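Local coordinates for protein alkaline serine protease (Thermobifida fusca, PDB 2PFE) that probably cuts peptide bonds within proteins as a secreted serine endopeptidase, the chain here being its mature protease domain with two beta-barrels, at residues N7-G12 against F30-H35; S26-A31 against D69-L74; T86-A91 against P171-L176; S96-R99 against G105-C108; G142-G147 against G152-G157. All blocks are in the same frame, centred on the assembly; numbering follows the deposited sequence.

Overall arrangement
Near the N terminus, contact 1 closes the first loop, joining the hairpin strand 8-11 to the end of strand 27-32 just before H35. Contact 2 starts on that same strand, sharing F30 and A31, and runs on to strand 70-72; both lie in the N-terminal half of the fold. Contact 3 closes the longest loop, from 86-91 to helix 172-179, and inside it nest contacts 4 and 5, two successive hairpins of the C-terminal barrel whose strands 96-101 and 143-146 are neighbours. The halves meet where A31 packs on I172 and L175 of contact 3, and where H35 of contact 1 touches S155 of contact 5.

Contact 1 of 5, residues N7-G12 against F30-H35; sequences NPYYFG and FATAGH
The hydroxyl of Y9 lies 2.7 Å from T32 OG1, a short hydrogen bond in which either oxygen could be the donor. T32 meets the Y9 ring at its edge, near the ring plane. The threonine can do so because its OG1 stands anti to the backbone N (chi1 -174°), beside the carbonyl carbon, while its CG2 also comes against Y9 OH, at 3.4 Å. The flat part of the tyrosine has another partner: F30 turns its edge to one face of the ring, an edge-to-face (T-shaped) pair with centroids 4.8 Å apart and planes at 66°. F30 CE1 is the closest atom, 3.5 Å from Y9 CE2. A tyrosine suits this place because its ring supplies a face for F30 and its tip a hydroxyl for T32. With a phenylalanine in place of Y9 the stack could remain, but T32 OG1 would probably lose its buried hydrogen-bond mate. Y9 also packs on C16 and C36, predicted to form a disulfide. One aromatic side chain thus ties strand 8-11 to the strand leading into H35, the predicted charge-relay histidine, by both polar and aromatic chemistry.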
# COMPACT_ATOMS: atom_id res chain seq x y z
N ASN A 7 6.81 -5.72 -2.27
CA ASN A 7 8.24 -5.61 -2.47
C ASN A 7 8.72 -4.18 -2.18
O ASN A 7 7.97 -3.21 -2.33
CB ASN A 7 8.60 -6.01 -3.91
CG ASN A 7 8.62 -7.51 -4.12
OD1 ASN A 7 8.53 -8.30 -3.17
ND2 ASN A 7 8.77 -7.91 -5.39
N PRO A 8 10.00 -4.05 -1.79
CA PRO A 8 10.53 -2.74 -1.45
C PRO A 8 10.77 -1.80 -2.63
O PRO A 8 11.01 -2.25 -3.77
CB PRO A 8 11.88 -3.06 -0.80
CG PRO A 8 12.29 -4.36 -1.38
CD PRO A 8 11.00 -5.12 -1.61
N TYR A 9 10.72 -0.51 -2.33
CA TYR A 9 11.27 0.54 -3.19
C TYR A 9 11.98 1.60 -2.34
O TYR A 9 11.70 1.75 -1.15
CB TYR A 9 10.20 1.12 -4.13
CG TYR A 9 9.15 2.00 -3.49
CD1 TYR A 9 9.24 3.39 -3.55
CD2 TYR A 9 8.04 1.45 -2.84
CE1 TYR A 9 8.26 4.22 -2.98
CE2 TYR A 9 7.06 2.25 -2.28
CZ TYR A 9 7.17 3.63 -2.33
OH TYR A 9 6.22 4.46 -1.77
N TYR A 10 12.91 2.34 -2.96
CA TYR A 10 13.81 3.20 -2.20
C TYR A 10 13.84 4.65 -2.64
O TYR A 10 13.60 4.98 -3.81
CB TYR A 10 15.24 2.64 -2.23
CG TYR A 10 15.27 1.16 -2.00
CD1 TYR A 10 15.39 0.28 -3.06
CD2 TYR A 10 15.14 0.63 -0.71
CE1 TYR A 10 15.40 -1.10 -2.87
CE2 TYR A 10 15.14 -0.76 -0.51
CZ TYR A 10 15.27 -1.61 -1.59
OH TYR A 10 15.29 -2.97 -1.41
N PHE A 11 14.13 5.53 -1.68
CA PHE A 11 14.26 6.96 -1.96
C PHE A 11 15.06 7.58 -0.83
O PHE A 11 14.69 7.50 0.34
CB PHE A 11 12.89 7.64 -2.15
CG PHE A 11 11.91 7.31 -1.07
CD1 PHE A 11 11.72 8.16 0.01
CD2 PHE A 11 11.18 6.13 -1.13
CE1 PHE A 11 10.82 7.84 1.02
CE2 PHE A 11 10.28 5.80 -0.12
CZ PHE A 11 10.10 6.65 0.96
N GLY A 12 16.19 8.18 -1.19
CA GLY A 12 17.05 8.76 -0.20
C GLY A 12 17.39 7.75 0.87
O GLY A 12 17.91 6.67 0.59
N PHE A 30 2.56 2.34 -9.46
CA PHE A 30 1.99 1.59 -8.38
C PHE A 30 1.43 2.52 -7.32
O PHE A 30 1.99 3.60 -7.08
CB PHE A 30 3.00 0.58 -7.81
CG PHE A 30 4.28 1.19 -7.29
CD1 PHE A 30 4.36 1.65 -5.98
CD2 PHE A 30 5.42 1.26 -8.10
CE1 PHE A 30 5.57 2.19 -5.48
CE2 PHE A 30 6.63 1.80 -7.60
CZ PHE A 30 6.69 2.26 -6.30
N ALA A 31 0.32 2.13 -6.71
CA ALA A 31 -0.22 2.80 -5.53
C ALA A 31 0.67 2.55 -4.33
O ALA A 31 1.30 1.49 -4.20
CB ALA A 31 -1.63 2.31 -5.24
N THR A 32 0.65 3.52 -3.42
CA THR A 32 1.46 3.48 -2.23
C THR A 32 0.86 4.44 -1.20
O THR A 32 -0.20 5.04 -1.46
CB THR A 32 2.95 3.80 -2.53
OG1 THR A 32 3.71 3.60 -1.34
CG2 THR A 32 3.16 5.23 -3.06
N ALA A 33 1.53 4.60 -0.06
CA ALA A 33 1.14 5.55 0.96
C ALA A 33 1.65 6.94 0.57
O ALA A 33 2.79 7.09 0.10
CB ALA A 33 1.74 5.13 2.31
N GLY A 34 0.83 7.96 0.82
CA GLY A 34 1.22 9.36 0.58
C GLY A 34 2.45 9.76 1.36
O GLY A 34 3.28 10.54 0.87
N HIS A 35 2.59 9.24 2.58
CA HIS A 35 3.67 9.68 3.47
C HIS A 35 5.04 9.19 3.03
O HIS A 35 6.07 9.66 3.54
CB HIS A 35 3.41 9.30 4.94
CG HIS A 35 3.67 7.85 5.25
ND1 HIS A 35 2.67 6.95 5.51
CD2 HIS A 35 4.84 7.17 5.39
CE1 HIS A 35 3.20 5.76 5.75
NE2 HIS A 35 4.51 5.87 5.68

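Contact 2 of 5, residues S26-A31 against D69-L74; sequences SQTGFA and DTVTPL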
# COMPACT_ATOMS: atom_id res chain seq x y z
N SER A 26 -2.05 5.54 -20.56
CA SER A 26 -0.92 4.78 -21.10
C SER A 26 0.23 4.63 -20.09
O SER A 26 1.13 3.81 -20.30
CB SER A 26 -0.40 5.43 -22.38
OG SER A 26 0.09 6.74 -22.14
N GLN A 27 0.20 5.42 -19.02
CA GLN A 27 1.23 5.36 -17.98
C GLN A 27 1.00 4.20 -17.04
O GLN A 27 -0.12 3.73 -16.86
CB GLN A 27 1.27 6.67 -17.20
N THR A 28 2.08 3.73 -16.41
CA THR A 28 1.99 2.66 -15.42
C THR A 28 2.71 3.06 -14.15
O THR A 28 3.54 3.98 -14.14
CB THR A 28 2.60 1.36 -15.96
OG1 THR A 28 3.98 1.58 -16.27
CG2 THR A 28 1.84 0.89 -17.21
N GLY A 29 2.40 2.37 -13.07
CA GLY A 29 3.00 2.71 -11.79
C GLY A 29 2.46 1.85 -10.69
O GLY A 29 1.97 0.76 -10.93
N PHE A 30 2.56 2.34 -9.46
CA PHE A 30 1.99 1.59 -8.38
C PHE A 30 1.43 2.52 -7.32
O PHE A 30 1.99 3.60 -7.08
CB PHE A 30 3.00 0.58 -7.81
CG PHE A 30 4.28 1.19 -7.29
CD1 PHE A 30 4.36 1.65 -5.98
CD2 PHE A 30 5.42 1.26 -8.10
CE1 PHE A 30 5.57 2.19 -5.48
CE2 PHE A 30 6.63 1.80 -7.60
CZ PHE A 30 6.69 2.26 -6.30
N ALA A 31 0.32 2.13 -6.71
CA ALA A 31 -0.22 2.80 -5.53
C ALA A 31 0.67 2.55 -4.33
O ALA A 31 1.30 1.49 -4.20
CB ALA A 31 -1.63 2.31 -5.24
N ASP A 69 10.72 -1.24 -15.93
CA ASP A 69 9.96 -2.14 -15.05
C ASP A 69 8.55 -2.41 -15.57
O ASP A 69 8.03 -1.65 -16.40
CB ASP A 69 9.97 -1.60 -13.62
CG ASP A 69 11.38 -1.51 -13.06
OD1 ASP A 69 11.91 -2.55 -12.61
OD2 ASP A 69 11.96 -0.41 -13.09
N THR A 70 7.93 -3.49 -15.09
CA THR A 70 6.66 -3.96 -15.64
C THR A 70 5.62 -4.23 -14.56
O THR A 70 5.88 -4.94 -13.60
CB THR A 70 6.86 -5.26 -16.48
OG1 THR A 70 7.89 -5.05 -17.46
CG2 THR A 70 5.57 -5.64 -17.20
N VAL A 71 4.42 -3.68 -14.77
CA VAL A 71 3.29 -3.92 -13.86
C VAL A 71 2.77 -5.37 -13.93
O VAL A 71 2.77 -6.00 -14.99
CB VAL A 71 2.15 -2.90 -14.10
CG1 VAL A 71 2.61 -1.49 -13.71
CG2 VAL A 71 1.61 -2.96 -15.54
N THR A 72 2.38 -5.88 -12.76
CA THR A 72 1.76 -7.19 -12.64
C THR A 72 0.56 -7.08 -11.70
O THR A 72 0.50 -6.16 -10.86
CB THR A 72 2.74 -8.27 -12.08
OG1 THR A 72 2.86 -8.12 -10.65
CG2 THR A 72 4.13 -8.22 -12.76
N PRO A 73 -0.41 -8.00 -11.81
CA PRO A 73 -1.48 -8.03 -10.82
C PRO A 73 -1.11 -8.85 -9.58
O PRO A 73 -1.97 -9.50 -8.99
CB PRO A 73 -2.61 -8.71 -11.57
CG PRO A 73 -1.91 -9.69 -12.45
CD PRO A 73 -0.62 -9.01 -12.88
N LEU A 74 0.17 -8.83 -9.20
CA LEU A 74 0.66 -9.75 -8.19
C LEU A 74 1.00 -9.07 -6.88
O LEU A 74 1.40 -7.90 -6.85
CB LEU A 74 1.91 -10.45 -8.70
CG LEU A 74 1.68 -11.34 -9.91
CD1 LEU A 74 3.00 -11.92 -10.40
CD2 LEU A 74 0.66 -12.45 -9.59
O HOH W 1 6.37 0.24 -17.56
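T28 and V71 meet where strand 27-32, a member of the N-terminal barrel of this chymotrypsin-like fold, passes the short strand 70-72. The two strands are not paired: no direct hydrogen bond joins the segments, and the link is made by apolar packing and one water. The packing rests on a single methyl group. V71 CG1 touches T28 CB at 3.6 Å and lies equally near, at 3.6 Å, to the carbonyl oxygen G29 O. The valine's chi1 of -66° turns CG1 away from its own carbonyl carbon, which brings this methyl, not CG2, against the two atoms. A branched side chain suits the place, since its CG1 can touch both T28 CB and G29 O. G29 adds no side chain, and strand 27-32 meets the methyl there with its bare backbone. V71 also rests on S21 and R23 of strand 20-24, so the methyl contact is part of a wider patch.

The polar link is indirect. A water lies 3.0 Å from T28 OG1 and donates to D69 O at 2.8 Å, which suits a threonine that turns its methine carbon to the valine and its hydroxyl to the water. Other bonds tie segment 69-74 to the N terminus: D69 OD1 is bonded to the chain's first nitrogen, A1 N, and T72 OG1 to I3 O of strand 2-5, which runs parallel to 70-72. T72 also forms an ST turn at the corner through P73, its OG1 accepting from L74 N at 3.1 Å with an N-H...O angle of 138°.

Contact 3 of 5, residues T86-A91 against P171-L176; sequences TGSQEA and PINPLL
S88 sets its hydroxymethyl group against the amide of N173, near the start of helix 172-179, and both ends of that amide are used. S88 OG donates to N173 OD1 at 2.7 Å, in the carbonyl plane and on a lone pair. In return N173 ND2 donates to the backbone oxygen S88 O at 3.0 Å, with an N-H...O angle of 151° and the donor tilted 17° from that carbonyl's plane. One residue thus offers a donor and an acceptor to a side chain that carries one of each, which fixes the amide's rotation and suits an asparagine here. The serine's chi1 of 60°, with OG between its own backbone N and carbonyl carbon, turns the hydroxyl to N173 OD1. ND2 makes a second donation, to a water at 2.9 Å that in turn donates to E90 OE1; the other carboxylate oxygen of E90 forms a salt bridge with K114. Apolar packing is slight: S88 CB approaches I172 CG2 at 3.9 Å. From the same helix, I172 and L175 pack on A31 of strand 27-32, while S88 and I172 both touch A150 of strand 149-157, placing the helix between the two barrels with the 86-91 loop along its side.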
# COMPACT_ATOMS: atom_id res chain seq x y z
N THR A 86 -7.60 -9.66 -8.22
CA THR A 86 -8.63 -9.74 -9.27
C THR A 86 -9.62 -8.56 -9.25
O THR A 86 -10.48 -8.44 -10.12
CB THR A 86 -9.43 -11.04 -9.19
OG1 THR A 86 -10.13 -11.08 -7.94
CG2 THR A 86 -8.54 -12.26 -9.31
N GLY A 87 -9.52 -7.70 -8.24
CA GLY A 87 -10.46 -6.59 -8.09
C GLY A 87 -10.22 -5.87 -6.78
O GLY A 87 -9.24 -6.16 -6.08
N SER A 88 -11.10 -4.92 -6.45
CA SER A 88 -11.00 -4.16 -5.21
C SER A 88 -12.35 -4.04 -4.50
O SER A 88 -12.71 -2.99 -3.96
CB SER A 88 -10.39 -2.77 -5.46
OG SER A 88 -11.20 -2.03 -6.36
N GLN A 89 -13.08 -5.16 -4.48
CA GLN A 89 -14.33 -5.24 -3.73
C GLN A 89 -14.02 -5.11 -2.24
O GLN A 89 -13.31 -5.94 -1.66
CB GLN A 89 -15.05 -6.55 -4.02
CG GLN A 89 -16.30 -6.76 -3.18
CD GLN A 89 -16.84 -8.18 -3.27
OE1 GLN A 89 -17.95 -8.40 -3.75
NE2 GLN A 89 -16.05 -9.16 -2.82
N GLU A 90 -14.58 -4.06 -1.63
CA GLU A 90 -14.34 -3.71 -0.23
C GLU A 90 -14.88 -4.78 0.71
O GLU A 90 -16.02 -5.21 0.59
CB GLU A 90 -14.95 -2.34 0.08
CG GLU A 90 -14.66 -1.79 1.46
CD GLU A 90 -15.44 -0.52 1.75
OE1 GLU A 90 -15.93 0.11 0.78
OE2 GLU A 90 -15.59 -0.18 2.93
N ALA A 91 -14.04 -5.22 1.63
CA ALA A 91 -14.43 -6.17 2.65
C ALA A 91 -15.18 -5.46 3.77
O ALA A 91 -14.96 -4.27 4.02
CB ALA A 91 -13.20 -6.83 3.22
N PRO A 171 -7.74 2.99 2.57
CA PRO A 171 -8.53 2.21 1.61
C PRO A 171 -8.14 2.51 0.15
O PRO A 171 -7.78 3.65 -0.20
CB PRO A 171 -9.98 2.61 1.93
CG PRO A 171 -9.91 2.97 3.39
CD PRO A 171 -8.60 3.70 3.52
N ILE A 172 -8.15 1.46 -0.67
CA ILE A 172 -7.63 1.57 -2.03
C ILE A 172 -8.54 2.30 -2.99
O ILE A 172 -8.07 3.07 -3.83
CB ILE A 172 -7.21 0.19 -2.60
CG1 ILE A 172 -6.46 0.34 -3.94
CG2 ILE A 172 -8.41 -0.76 -2.77
CD1 ILE A 172 -5.16 1.13 -3.86
N ASN A 173 -9.85 2.10 -2.85
CA ASN A 173 -10.75 2.71 -3.81
C ASN A 173 -10.73 4.24 -3.83
O ASN A 173 -10.76 4.82 -4.92
CB ASN A 173 -12.15 2.11 -3.69
CG ASN A 173 -12.23 0.70 -4.24
OD1 ASN A 173 -11.43 0.30 -5.10
ND2 ASN A 173 -13.17 -0.08 -3.72
N PRO A 174 -10.71 4.91 -2.65
CA PRO A 174 -10.52 6.36 -2.66
C PRO A 174 -9.22 6.81 -3.33
O PRO A 174 -9.19 7.87 -3.94
CB PRO A 174 -10.51 6.73 -1.18
CG PRO A 174 -11.32 5.67 -0.53
CD PRO A 174 -10.94 4.42 -1.27
N LEU A 175 -8.16 6.01 -3.20
CA LEU A 175 -6.86 6.33 -3.79
C LEU A 175 -6.97 6.25 -5.32
O LEU A 175 -6.56 7.17 -6.04
CB LEU A 175 -5.79 5.37 -3.23
CG LEU A 175 -4.34 5.59 -3.68
CD1 LEU A 175 -3.39 4.92 -2.68
CD2 LEU A 175 -4.09 5.06 -5.07
N LEU A 176 -7.58 5.18 -5.83
CA LEU A 176 -7.69 5.01 -7.27
C LEU A 176 -8.56 6.13 -7.85
O LEU A 176 -8.26 6.69 -8.90
CB LEU A 176 -8.31 3.65 -7.62
CG LEU A 176 -7.57 2.43 -7.09
CD1 LEU A 176 -8.45 1.20 -7.30
CD2 LEU A 176 -6.22 2.31 -7.81
O HOH W 2 -15.17 0.57 -1.77

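Contact 4 of 5, residues S96-R99 against G105-C108; sequences SVCR and GWRC
C98 and C108 are joined by a disulfide across the hairpin of strands 96-101 and 105-113, with SG to SG at 2.1 Å and chi3 at 99°. They form an antiparallel non-hydrogen-bonded pair, their CA atoms 4.0 Å apart. The tight part begins next to them, where R99 N gives to R107 O at 2.8 Å and R107 N to R99 O at 3.0 Å. W106 lies over C98, its CZ2 meeting C98 CB at 3.4 Å and its five-membered ring making an oblique sulfur-aromatic contact with C98 SG. A chi1 near 180° (-175°) sets the indole beside its carbonyl carbon and carries it back over C98. W106 also makes a cation-pi contact with R77. An alanine here is likely to uncover C98 CB and SG on that side and deprive R77 of its aromatic partner.

R99 is buried: NH2 forms a salt bridge with D139, and NH1 bonds C134 O and T104 OG1. R99 NH1 lies 3.3 Å from R107 CG, so it meets the aliphatic part of R107, which is partly exposed and turns its end away from strand 96-101, NE bonding T104 O. The open side is at C108, exposed with the outer part of the disulfide. The disulfide and the R99-R107 backbone bonds hold the hairpin in register, while D139, of the inhibitor pocket, probably offsets the buried charge of R99.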
# COMPACT_ATOMS: atom_id res chain seq x y z
N SER A 96 -11.53 -10.94 7.84
CA SER A 96 -10.09 -11.17 7.83
C SER A 96 -9.45 -10.33 6.74
O SER A 96 -10.09 -9.98 5.73
CB SER A 96 -9.80 -12.65 7.57
OG SER A 96 -10.35 -13.04 6.33
N VAL A 97 -8.17 -10.02 6.92
CA VAL A 97 -7.43 -9.28 5.93
C VAL A 97 -5.95 -9.59 6.16
O VAL A 97 -5.54 -9.91 7.29
CB VAL A 97 -7.75 -7.76 6.04
CG1 VAL A 97 -7.22 -7.18 7.36
CG2 VAL A 97 -7.24 -6.98 4.84
N CYS A 98 -5.16 -9.54 5.09
CA CYS A 98 -3.71 -9.71 5.22
C CYS A 98 -3.00 -8.59 4.49
O CYS A 98 -3.53 -8.04 3.52
CB CYS A 98 -3.26 -11.03 4.61
SG CYS A 98 -3.99 -12.53 5.37
N ARG A 99 -1.81 -8.26 4.98
CA ARG A 99 -0.93 -7.28 4.35
C ARG A 99 0.42 -7.89 4.00
O ARG A 99 0.87 -8.86 4.62
CB ARG A 99 -0.73 -6.04 5.24
CG ARG A 99 -0.32 -6.31 6.69
CD ARG A 99 0.58 -5.19 7.25
NE ARG A 99 1.84 -5.19 6.53
CZ ARG A 99 2.90 -5.91 6.90
NH1 ARG A 99 2.89 -6.61 8.03
NH2 ARG A 99 3.99 -5.93 6.14
N GLY A 105 7.08 -9.21 5.79
CA GLY A 105 6.45 -10.19 4.92
C GLY A 105 4.93 -10.13 4.95
O GLY A 105 4.34 -9.05 4.86
N TRP A 106 4.32 -11.30 5.09
CA TRP A 106 2.86 -11.48 5.08
C TRP A 106 2.34 -11.64 6.49
O TRP A 106 2.80 -12.51 7.25
CB TRP A 106 2.54 -12.73 4.26
CG TRP A 106 1.10 -13.06 4.00
CD1 TRP A 106 0.33 -13.92 4.71
CD2 TRP A 106 0.30 -12.59 2.91
NE1 TRP A 106 -0.93 -14.02 4.13
CE2 TRP A 106 -0.96 -13.21 3.02
CE3 TRP A 106 0.53 -11.71 1.84
CZ2 TRP A 106 -2.00 -12.97 2.11
CZ3 TRP A 106 -0.49 -11.48 0.93
CH2 TRP A 106 -1.74 -12.11 1.08
N ARG A 107 1.41 -10.74 6.85
CA ARG A 107 0.83 -10.73 8.19
C ARG A 107 -0.67 -10.50 8.09
O ARG A 107 -1.13 -9.71 7.27
CB ARG A 107 1.44 -9.63 9.08
CG ARG A 107 2.96 -9.70 9.22
CD ARG A 107 3.43 -10.88 10.06
NE ARG A 107 4.87 -10.96 9.95
CZ ARG A 107 5.68 -11.47 10.87
NH1 ARG A 107 5.17 -11.96 12.00
NH2 ARG A 107 6.99 -11.49 10.64
N CYS A 108 -1.42 -11.20 8.94
CA CYS A 108 -2.87 -11.12 8.87
C CYS A 108 -3.55 -10.69 10.15
O CYS A 108 -2.97 -10.71 11.23
CB CYS A 108 -3.45 -12.47 8.43
SG CYS A 108 -2.71 -13.11 6.90

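Contact 5 of 5, residues G142-G147 against G152-G157; sequences GPWLTG and GVTSGG. With AES (4-(2-aminoethyl)benzenesulfonyl fluoride), chain D.
T154 touches both the bound inhibitor 4-(2-aminoethyl)benzenesulfonyl fluoride (AES) and W144. Its methyl CG2 lies close against the AES sulfonyl group, and its hydroxyl accepts a hydrogen bond from the indole, W144 NE1 to T154 OG1 at 2.8 Å. That bond is bent, with an N-H...O angle of 135°, and OG1 lies tilted out of the ring plane. T154 serves both because chi1 (-56°) places OG1 beside its backbone N and CG2 anti to it, so the two branches diverge. Beyond it, the backbone of S155 to G157 runs past the inhibitor, with G156 N 3.0 Å from AES O1S. In this family the corresponding edge probably pairs with the substrate's main chain.

The next shell joins the strands by two bent backbone bonds. T154 N donates to G142 O at 2.9 Å, and W144 N to G152 O, also at 2.9 Å. G142 O further receives the CA-H of V153, 3.1 Å from V153 CA. Glycine suits position 142, since a CB would be crowded by P143 CD, and also 157, where a CB would clash with the preceding carbonyl. S155 forms a bulge with G156 against strand 164-171, and its hydroxyl bonds to D59, the predicted charge-relay aspartate, and to Y120 OH.

Farther out, the W144 ring is wedged among V97 and R99 of strand 96-101, T131 of strand 128-131 and T167 and F169 of strand 164-171. The hairpin of strands 143-146 and 149-157 thus lies in the closed C-terminal barrel, between strand 96-101 on one side and strand 164-171 on the other.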
# COMPACT_ATOMS: atom_id res chain seq x y z
N GLY A 142 2.44 -0.89 1.51
CA GLY A 142 2.20 -2.24 1.03
C GLY A 142 0.72 -2.59 0.97
O GLY A 142 -0.10 -1.97 1.64
N PRO A 143 0.38 -3.61 0.19
CA PRO A 143 -1.01 -3.93 -0.09
C PRO A 143 -1.71 -4.72 1.00
O PRO A 143 -1.06 -5.51 1.72
CB PRO A 143 -0.89 -4.82 -1.33
CG PRO A 143 0.42 -5.57 -1.12
CD PRO A 143 1.32 -4.49 -0.53
N TRP A 144 -3.02 -4.58 1.04
CA TRP A 144 -3.92 -5.34 1.91
C TRP A 144 -4.89 -6.08 1.01
O TRP A 144 -5.44 -5.48 0.08
CB TRP A 144 -4.71 -4.40 2.84
CG TRP A 144 -3.82 -3.74 3.83
CD1 TRP A 144 -2.89 -2.77 3.58
CD2 TRP A 144 -3.72 -4.02 5.26
NE1 TRP A 144 -2.22 -2.44 4.74
CE2 TRP A 144 -2.71 -3.19 5.78
CE3 TRP A 144 -4.38 -4.92 6.12
CZ2 TRP A 144 -2.36 -3.17 7.13
CZ3 TRP A 144 -4.01 -4.94 7.48
CH2 TRP A 144 -3.01 -4.05 7.96
N LEU A 145 -5.08 -7.36 1.30
CA LEU A 145 -5.97 -8.24 0.55
C LEU A 145 -6.92 -8.98 1.46
O LEU A 145 -6.54 -9.45 2.56
CB LEU A 145 -5.17 -9.28 -0.25
CG LEU A 145 -4.36 -8.81 -1.46
CD1 LEU A 145 -3.38 -9.91 -1.85
CD2 LEU A 145 -5.26 -8.42 -2.60
N THR A 146 -8.17 -9.06 1.03
CA THR A 146 -9.08 -10.04 1.58
C THR A 146 -9.35 -10.99 0.42
O THR A 146 -10.02 -10.62 -0.55
CB THR A 146 -10.38 -9.40 2.11
OG1 THR A 146 -10.04 -8.49 3.17
CG2 THR A 146 -11.32 -10.49 2.65
N GLY A 147 -8.80 -12.20 0.52
CA GLY A 147 -8.78 -13.12 -0.63
C GLY A 147 -8.03 -12.48 -1.79
O GLY A 147 -6.89 -12.03 -1.63
N GLY A 152 -6.43 -1.88 0.50
CA GLY A 152 -5.78 -0.65 0.94
C GLY A 152 -4.29 -0.76 0.89
O GLY A 152 -3.76 -1.79 0.46
N VAL A 153 -3.64 0.31 1.33
CA VAL A 153 -2.21 0.36 1.46
C VAL A 153 -1.84 0.76 2.89
O VAL A 153 -2.54 1.55 3.53
CB VAL A 153 -1.57 1.33 0.43
CG1 VAL A 153 -1.80 0.82 -1.00
CG2 VAL A 153 -2.14 2.72 0.56
N THR A 154 -0.72 0.23 3.39
CA THR A 154 -0.36 0.45 4.78
C THR A 154 -0.01 1.91 5.06
O THR A 154 0.88 2.50 4.42
CB THR A 154 0.82 -0.43 5.19
OG1 THR A 154 0.48 -1.80 4.90
CG2 THR A 154 1.13 -0.28 6.69
N SER A 155 -0.70 2.48 6.05
CA SER A 155 -0.48 3.88 6.44
C SER A 155 0.33 4.06 7.71
O SER A 155 1.15 4.98 7.79
CB SER A 155 -1.84 4.59 6.60
OG SER A 155 -1.72 5.93 7.09
N GLY A 156 0.11 3.21 8.72
CA GLY A 156 0.69 3.50 10.02
C GLY A 156 0.26 2.51 11.06
O GLY A 156 -0.43 1.54 10.76
N GLY A 157 0.68 2.73 12.30
CA GLY A 157 0.20 1.86 13.36
C GLY A 157 1.14 1.93 14.52
O GLY A 157 1.98 2.83 14.59
C3 AES D . 5.83 1.89 11.50
C2 AES D . 5.60 2.20 10.15
C1 AES D . 4.53 1.60 9.49
S AES D . 4.17 1.89 7.79
O1S AES D . 2.85 2.56 7.56
O2S AES D . 3.99 0.17 7.33
C6 AES D . 3.73 0.67 10.15
C5 AES D . 3.96 0.36 11.48
C4 AES D . 5.01 0.96 12.17
C7 AES D . 5.20 0.58 13.63
C8 AES D . 5.97 1.62 14.42
N8 AES D . 5.57 1.61 15.82